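Local coordinates for putative aminooxidase (Propionibacterium acnes, PDB 2BA9), which probably isomerises polyunsaturated fatty acids, yielding conjugated linoleic acid from linoleic acid, as an FAD-binding member of the flavin-containing amine oxidoreductase family, at residues V374-E377 and D378-G382; A381-Y384 and E385-G389. All coordinates share one frame; numbering follows the deposited sequence.

Contact 1 (V374-E377 and D378-G382); sequences VSSE and DYKAG
Ser375 OG accepts the backbone N-H of Asp378 at 3.2 Å from OG to Asp378 N, with an N-H...O angle of 160°, and this capping bond opens helix 376-380. The hydroxyl can face that amide because OG stands between the backbone N and the carbonyl carbon of its own residue (chi1 61°). The carboxylate of Asp378 folds back beside the same hydroxyl and reaches the start of the turn through water 1, which donates to Asp378 OD2 at 2.6 Å and accepts from Ser375 N. Asp378 thus reaches the N-H of the N-cap residue, Ser375, only through the water, so the pair is a water-mediated relative of a capping box. On the other flank of the carboxylate, Glu377 OE2 lies 4.1 Å from Asp378 OD1, a like-charge approach that the positive end of the helix dipole would probably ease.

Behind the cap, Tyr379 N to Ser375 O at 2.7 Å and Lys380 N to Ser376 O continue the turn. Val374 rests on this backbone from the side, its CG2 4.2 Å from Tyr379 CB. The extended Lys380 chain runs back along the first turn, bringing CE to 3.5 Å from Ser376 OG, whose hydrogen bond goes to the carbonyl of Met142. Tyr379 OH bonds to His133 ND1, anchoring the buried ring beyond the helix. At the far end, Gly382 takes a positive phi (108°); its N donates to Tyr379 O at 3.1 Å, and Trp383 N probably donates to Asp378 O. A serine N-cap and a Schellman motif therefore bound a short helix.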
ATOM      1  N   VAL A 374       5.414  11.150   3.867  1.00 26.16           N
ATOM      2  CA  VAL A 374       6.130  12.432   3.980  1.00 26.64           C
ATOM      3  C   VAL A 374       7.646  12.197   3.977  1.00 26.82           C
ATOM      4  O   VAL A 374       8.120  11.060   4.131  1.00 27.26           O
ATOM      5  CB  VAL A 374       5.673  13.283   5.194  1.00 26.27           C
ATOM      6  CG1 VAL A 374       4.194  13.684   5.038  1.00 25.72           C
ATOM      7  CG2 VAL A 374       5.921  12.554   6.530  1.00 26.69           C
ATOM      8  N   SER A 375       8.382  13.280   3.749  1.00 26.80           N
ATOM      9  CA  SER A 375       9.819  13.231   3.613  1.00 26.80           C
ATOM     10  C   SER A 375      10.450  13.015   4.976  1.00 26.89           C
ATOM     11  O   SER A 375       9.820  13.256   6.023  1.00 26.47           O
ATOM     12  CB  SER A 375      10.342  14.540   3.000  1.00 26.69           C
ATOM     13  OG  SER A 375      10.021  15.648   3.837  1.00 26.87           O
ATOM     14  N   SER A 376      11.700  12.566   4.965  1.00 26.59           N
ATOM     15  CA  SER A 376      12.446  12.408   6.206  1.00 26.33           C
ATOM     16  C   SER A 376      12.442  13.700   7.045  1.00 26.30           C
ATOM     17  O   SER A 376      12.175  13.666   8.249  1.00 25.60           O
ATOM     18  CB  SER A 376      13.876  11.957   5.912  1.00 26.73           C
ATOM     19  OG  SER A 376      14.593  11.759   7.121  1.00 26.27           O
ATOM     20  N   GLU A 377      12.704  14.832   6.396  1.00 26.04           N
ATOM     21  CA  GLU A 377      12.674  16.148   7.060  1.00 26.48           C
ATOM     22  C   GLU A 377      11.316  16.473   7.708  1.00 25.98           C
ATOM     23  O   GLU A 377      11.233  16.901   8.865  1.00 25.72           O
ATOM     24  CB  GLU A 377      13.001  17.245   6.041  1.00 26.69           C
ATOM     25  CG  GLU A 377      12.881  18.657   6.595  1.00 29.17           C
ATOM     26  CD  GLU A 377      13.163  19.721   5.555  1.00 31.89           C
ATOM     27  OE1 GLU A 377      14.086  20.529   5.797  1.00 32.95           O
ATOM     28  OE2 GLU A 377      12.467  19.735   4.504  1.00 32.36           O
ATOM     29  N   ASP A 378      10.256  16.294   6.927  1.00 25.92           N
ATOM     30  CA  ASP A 378       8.903  16.532   7.397  1.00 25.58           C
ATOM     31  C   ASP A 378       8.558  15.526   8.512  1.00 25.05           C
ATOM     32  O   ASP A 378       7.977  15.890   9.518  1.00 25.46           O
ATOM     33  CB  ASP A 378       7.912  16.495   6.221  1.00 24.97           C
ATOM     34  CG  ASP A 378       8.036  17.716   5.297  1.00 25.59           C
ATOM     35  OD1 ASP A 378       8.640  18.741   5.698  1.00 26.02           O
ATOM     36  OD2 ASP A 378       7.513  17.666   4.160  1.00 25.57           O
ATOM     37  N   TYR A 379       8.966  14.277   8.358  1.00 25.32           N
ATOM     38  CA  TYR A 379       8.775  13.284   9.421  1.00 25.54           C
ATOM     39  C   TYR A 379       9.469  13.758  10.723  1.00 26.25           C
ATOM     40  O   TYR A 379       8.853  13.763  11.791  1.00 25.85           O
ATOM     41  CB  TYR A 379       9.259  11.889   8.964  1.00 25.04           C
ATOM     42  CG  TYR A 379       8.679  10.727   9.762  1.00 24.57           C
ATOM     43  CD1 TYR A 379       7.818   9.793   9.161  1.00 24.06           C
ATOM     44  CD2 TYR A 379       8.987  10.558  11.114  1.00 22.74           C
ATOM     45  CE1 TYR A 379       7.281   8.721   9.903  1.00 23.34           C
ATOM     46  CE2 TYR A 379       8.457   9.508  11.852  1.00 23.39           C
ATOM     47  CZ  TYR A 379       7.614   8.601  11.261  1.00 23.69           C
ATOM     48  OH  TYR A 379       7.115   7.585  12.047  1.00 24.48           O
ATOM     49  N   LYS A 380      10.727  14.200  10.590  1.00 27.27           N
ATOM     50  CA  LYS A 380      11.574  14.646  11.697  1.00 27.81           C
ATOM     51  C   LYS A 380      10.982  15.885  12.342  1.00 27.81           C
ATOM     52  O   LYS A 380      11.074  16.049  13.552  1.00 27.72           O
ATOM     53  CB  LYS A 380      12.998  14.993  11.214  1.00 28.40           C
ATOM     54  CG  LYS A 380      13.957  13.823  11.026  1.00 30.08           C
ATOM     55  CD  LYS A 380      15.317  14.322  10.576  1.00 32.52           C
ATOM     56  CE  LYS A 380      16.162  13.232   9.923  1.00 35.33           C
ATOM     57  NZ  LYS A 380      17.476  13.830   9.489  1.00 37.48           N
ATOM     58  N   ALA A 381      10.389  16.751  11.516  1.00 27.64           N
ATOM     59  CA  ALA A 381       9.819  18.012  11.976  1.00 27.28           C
ATOM     60  C   ALA A 381       8.543  17.795  12.791  1.00 27.16           C
ATOM     61  O   ALA A 381       8.003  18.745  13.352  1.00 27.28           O
ATOM     62  CB  ALA A 381       9.548  18.941  10.782  1.00 27.38           C
ATOM     63  N   GLY A 382       8.058  16.552  12.831  1.00 26.80           N
ATOM     64  CA  GLY A 382       6.966  16.150  13.714  1.00 26.47           C
ATOM     65  C   GLY A 382       5.636  15.882  13.036  1.00 26.26           C
ATOM     66  O   GLY A 382       4.617  15.782  13.717  1.00 26.68           O
TER
HETATM   67  O   HOH W   1       7.100  15.608   2.676  1.00 21.86           O

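Contact 2 (A381-Y384 and E385-G389); sequences AGWY and EKVEG
Val387 CG2 lies over one face of the Trp383 indole, 3.5 Å from the centroid of the six-membered ring and only 9° off its normal, which defines a CH-pi contact. The methyl meets the benzo half most closely, at 3.5 Å from Trp383 CZ3 to Val387 CG2. With CG of Trp383 anti to its own N (chi1 -158°), the indole comes back beside the next turn; CG2 of Val387 points at it by standing anti to its own carbonyl carbon. Tyr384 CG sits in plane at the indole's edge, and Trp383 CE3 in turn lies 3.6 Å above one face of the phenol, over its centre. These neighbours along the chain therefore meet edge of indole to face of phenol. His133 stacks on the Tyr384 ring, and Tyr272 meets the indole obliquely.

The backbone brings the indole and Val387 together: Val387 N donates to Trp383 O at 3.0 Å, in the carbonyl plane. One residue earlier, Gly382 O accepts Lys386 N at 3.1 Å and, weakly, Glu385 N, whose N-H...O angle is 123°. One residue on, Glu388 N approaches Tyr384 O from above the carbonyl plane, while Glu388 CB touches the same oxygen at 3.1 Å.

The polar ends of the aromatic groups are also met: Trp383 NE1 gives its hydrogen to the carbonyl of Tyr272, and Tyr384 OH bonds to Tyr180 OH and Ile402 O. The CH-pi contact and the NE1 bond probably hold the indole, while the indole edge and His133 probably limit rotation of the phenol, whose OH bonds fix its end.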
ATOM      1  N   ALA A 381      10.389  16.751  11.516  1.00 27.64           N
ATOM      2  CA  ALA A 381       9.819  18.012  11.976  1.00 27.28           C
ATOM      3  C   ALA A 381       8.543  17.795  12.791  1.00 27.16           C
ATOM      4  O   ALA A 381       8.003  18.745  13.352  1.00 27.28           O
ATOM      5  CB  ALA A 381       9.548  18.941  10.782  1.00 27.38           C
ATOM      6  N   GLY A 382       8.058  16.552  12.831  1.00 26.80           N
ATOM      7  CA  GLY A 382       6.966  16.150  13.714  1.00 26.47           C
ATOM      8  C   GLY A 382       5.636  15.882  13.036  1.00 26.26           C
ATOM      9  O   GLY A 382       4.617  15.782  13.717  1.00 26.68           O
ATOM     10  N   TRP A 383       5.639  15.723  11.709  1.00 26.20           N
ATOM     11  CA  TRP A 383       4.398  15.602  10.919  1.00 26.10           C
ATOM     12  C   TRP A 383       3.274  14.848  11.631  1.00 25.63           C
ATOM     13  O   TRP A 383       2.189  15.373  11.760  1.00 25.48           O
ATOM     14  CB  TRP A 383       4.660  14.953   9.547  1.00 26.10           C
ATOM     15  CG  TRP A 383       3.599  15.263   8.516  1.00 26.28           C
ATOM     16  CD1 TRP A 383       3.600  16.306   7.617  1.00 26.38           C
ATOM     17  CD2 TRP A 383       2.397  14.521   8.264  1.00 25.46           C
ATOM     18  NE1 TRP A 383       2.465  16.256   6.834  1.00 25.80           N
ATOM     19  CE2 TRP A 383       1.712  15.175   7.212  1.00 24.67           C
ATOM     20  CE3 TRP A 383       1.828  13.373   8.832  1.00 26.03           C
ATOM     21  CZ2 TRP A 383       0.496  14.723   6.728  1.00 25.64           C
ATOM     22  CZ3 TRP A 383       0.617  12.918   8.338  1.00 25.86           C
ATOM     23  CH2 TRP A 383      -0.034  13.590   7.298  1.00 25.94           C
ATOM     24  N   TYR A 384       3.560  13.643  12.119  1.00 26.00           N
ATOM     25  CA  TYR A 384       2.535  12.753  12.709  1.00 25.96           C
ATOM     26  C   TYR A 384       2.159  13.114  14.158  1.00 26.50           C
ATOM     27  O   TYR A 384       1.085  12.752  14.634  1.00 26.04           O
ATOM     28  CB  TYR A 384       2.984  11.280  12.629  1.00 26.08           C
ATOM     29  CG  TYR A 384       2.990  10.706  11.237  1.00 25.40           C
ATOM     30  CD1 TYR A 384       1.849  10.117  10.704  1.00 25.31           C
ATOM     31  CD2 TYR A 384       4.134  10.747  10.445  1.00 25.90           C
ATOM     32  CE1 TYR A 384       1.838   9.588   9.437  1.00 24.47           C
ATOM     33  CE2 TYR A 384       4.132  10.212   9.141  1.00 25.29           C
ATOM     34  CZ  TYR A 384       2.974   9.635   8.650  1.00 25.43           C
ATOM     35  OH  TYR A 384       2.916   9.101   7.375  1.00 25.87           O
ATOM     36  N   GLU A 385       3.046  13.816  14.863  1.00 26.79           N
ATOM     37  CA  GLU A 385       2.694  14.372  16.158  1.00 27.02           C
ATOM     38  C   GLU A 385       1.594  15.397  15.934  1.00 26.77           C
ATOM     39  O   GLU A 385       0.594  15.417  16.646  1.00 26.39           O
ATOM     40  CB  GLU A 385       3.915  15.013  16.842  1.00 27.55           C
ATOM     41  CG  GLU A 385       4.951  13.990  17.316  1.00 28.12           C
ATOM     42  CD  GLU A 385       6.023  14.600  18.192  1.00 30.44           C
ATOM     43  OE1 GLU A 385       5.679  15.048  19.297  1.00 30.70           O
ATOM     44  OE2 GLU A 385       7.208  14.614  17.788  1.00 33.14           O
ATOM     45  N   LYS A 386       1.769  16.228  14.910  1.00 26.67           N
ATOM     46  CA  LYS A 386       0.750  17.201  14.543  1.00 26.58           C
ATOM     47  C   LYS A 386      -0.537  16.513  14.080  1.00 26.29           C
ATOM     48  O   LYS A 386      -1.599  16.732  14.656  1.00 26.05           O
ATOM     49  CB  LYS A 386       1.270  18.143  13.454  1.00 26.76           C
ATOM     50  CG  LYS A 386       0.261  19.193  13.016  1.00 27.48           C
ATOM     51  CD  LYS A 386       0.015  20.265  14.095  1.00 28.47           C
ATOM     52  CE  LYS A 386      -0.496  21.573  13.485  1.00 28.59           C
ATOM     53  NZ  LYS A 386      -0.381  22.773  14.383  1.00 27.99           N
ATOM     54  N   VAL A 387      -0.450  15.671  13.054  1.00 26.11           N
ATOM     55  CA  VAL A 387      -1.672  15.147  12.429  1.00 25.97           C
ATOM     56  C   VAL A 387      -2.461  14.230  13.380  1.00 26.57           C
ATOM     57  O   VAL A 387      -3.695  14.301  13.423  1.00 25.95           O
ATOM     58  CB  VAL A 387      -1.392  14.511  11.060  1.00 25.99           C
ATOM     59  CG1 VAL A 387      -2.660  13.854  10.486  1.00 25.43           C
ATOM     60  CG2 VAL A 387      -0.866  15.577  10.112  1.00 25.00           C
ATOM     61  N   GLU A 388      -1.761  13.422  14.180  1.00 26.87           N
ATOM     62  CA  GLU A 388      -2.434  12.591  15.185  1.00 27.34           C
ATOM     63  C   GLU A 388      -2.987  13.425  16.338  1.00 27.57           C
ATOM     64  O   GLU A 388      -4.009  13.065  16.928  1.00 27.36           O
ATOM     65  CB  GLU A 388      -1.520  11.489  15.725  1.00 27.19           C
ATOM     66  CG  GLU A 388      -1.180  10.411  14.709  1.00 28.74           C
ATOM     67  CD  GLU A 388      -2.331   9.445  14.444  1.00 29.86           C
ATOM     68  OE1 GLU A 388      -3.503   9.804  14.695  1.00 30.40           O
ATOM     69  OE2 GLU A 388      -2.061   8.320  13.989  1.00 28.79           O
ATOM     70  N   GLY A 389      -2.299  14.519  16.664  1.00 27.59           N
ATOM     71  CA  GLY A 389      -2.805  15.495  17.609  1.00 28.01           C
ATOM     72  C   GLY A 389      -4.078  16.157  17.116  1.00 28.33           C
ATOM     73  O   GLY A 389      -4.923  16.548  17.915  1.00 28.88           O
TER

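In the fold
Strand 359-373, an edge strand of the mixed sheet, leads into contact 1, which closes the first turn of helix 376-380. Contact 2 closes the first turn of the following helix, 383-389. The contacts follow in series with an overlap at Ala381 and Gly382; neither encloses nor crosses the other. Asp378 O to Trp383 N at 3.2 Å, a probable hydrogen bond, spans the junction. Their side chains also meet: Tyr379 CE1 packs at 3.6 Å on Tyr384 CE2, and Val374 CG1 at 3.6 Å on Trp383 NE1. Together the helices join the strand's exit to the loop around His133 and Met142 and to helix 267-273, before the chain enters strand 396-398 of the parallel sheet.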